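Local coordinates for protein glucokinase (PDB 3VGL) that probably phosphorylates D-glucose with ATP to give glucose 6-phosphate, as a zinc-binding glucokinase of the ROK family, at residues 199-202 with 203-207. Residues are numbered along the deposited sequence; the frame is centred on the assembly and turned at random.
Sequences AAVL and LGLGD
Leu203 folds back over the first residue of its own turn: its CD1 lies 4.0 Å from Ala199 CB, and its CG sits 3.4 Å from Ala199 O. With CG beside the backbone N and anti to the carbonyl carbon (chi1 -61°), the branch lies close to that oxygen, while the small methyl of buried Ala199 also touches Val228 of helix 227-251. The same carbonyl accepts an almost straight bond from Leu203 N, 2.9 Å from Ala199 O. One residue on, Gly204 N bonds to Ala200 O at 3.0 Å in a more bent geometry. These i to i+4 bonds are those of a short alpha-helical turn, helix 200-204, with Ala199 at the N-cap position; it lies away from the glucose and zinc sites, although the Leu202 side chain is about 9 Å from the bound ATP analogue. By Leu205 the pattern loosens: its N lies 3.2 Å from Leu202 O, above the carbonyl plane, in an i to i+3 bond, and makes a weak bond to Val201 O. Leu202 turns its branched end, CG anti to the backbone N (chi1 173°), against Ile213, His217, Ile218, Ala221 and Val228, while its N is held by Asp226 OD1. Ala200 and Gly204 occupy the solvent side, where Gly204 brings no side chain beside Ala200 O. Partly exposed Val201 and Leu205 touch lightly, Val201 CG1 to Leu205 CD1 at 4.4 Å.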
# COMPACT_ATOMS: atom_id res chain seq x y z
N ALA A 199 1.67 -29.34 -1.37
CA ALA A 199 1.08 -29.36 -0.03
C ALA A 199 0.67 -30.77 0.43
O ALA A 199 -0.10 -30.90 1.39
CB ALA A 199 -0.12 -28.42 0.04
N ALA A 200 1.17 -31.80 -0.24
CA ALA A 200 0.75 -33.18 0.04
C ALA A 200 0.87 -33.57 1.51
O ALA A 200 -0.09 -34.11 2.09
CB ALA A 200 1.52 -34.16 -0.85
N VAL A 201 2.02 -33.30 2.12
CA VAL A 201 2.25 -33.58 3.54
C VAL A 201 1.28 -32.78 4.42
O VAL A 201 0.65 -33.34 5.33
CB VAL A 201 3.73 -33.33 3.94
CG1 VAL A 201 3.91 -33.35 5.46
CG2 VAL A 201 4.64 -34.36 3.28
N LEU A 202 1.15 -31.49 4.15
CA LEU A 202 0.24 -30.64 4.92
C LEU A 202 -1.19 -31.15 4.89
O LEU A 202 -1.81 -31.30 5.94
CB LEU A 202 0.31 -29.18 4.43
CG LEU A 202 -0.67 -28.15 4.99
CD1 LEU A 202 -0.51 -28.03 6.48
CD2 LEU A 202 -0.43 -26.80 4.32
N LEU A 203 -1.70 -31.41 3.70
CA LEU A 203 -3.08 -31.90 3.54
C LEU A 203 -3.28 -33.27 4.19
O LEU A 203 -4.32 -33.53 4.78
CB LEU A 203 -3.49 -31.91 2.06
CG LEU A 203 -3.48 -30.54 1.36
CD1 LEU A 203 -3.34 -30.71 -0.15
CD2 LEU A 203 -4.72 -29.72 1.70
N GLY A 204 -2.25 -34.12 4.10
CA GLY A 204 -2.28 -35.45 4.73
C GLY A 204 -2.39 -35.43 6.25
O GLY A 204 -2.85 -36.40 6.85
N LEU A 205 -1.97 -34.33 6.89
CA LEU A 205 -2.05 -34.21 8.34
C LEU A 205 -3.46 -33.82 8.80
O LEU A 205 -3.78 -33.91 9.98
CB LEU A 205 -1.03 -33.18 8.86
CG LEU A 205 0.45 -33.55 8.70
CD1 LEU A 205 1.35 -32.34 8.94
CD2 LEU A 205 0.85 -34.71 9.62
N GLY A 206 -4.29 -33.37 7.86
CA GLY A 206 -5.66 -32.98 8.16
C GLY A 206 -6.64 -34.00 7.62
O GLY A 206 -6.45 -35.21 7.78
N ASP A 207 -7.69 -33.52 6.97
CA ASP A 207 -8.65 -34.42 6.32
C ASP A 207 -8.43 -34.53 4.80
O ASP A 207 -9.21 -35.18 4.09
CB ASP A 207 -10.09 -34.02 6.65
CG ASP A 207 -10.49 -32.65 6.11
OD1 ASP A 207 -9.68 -31.99 5.42
OD2 ASP A 207 -11.62 -32.23 6.38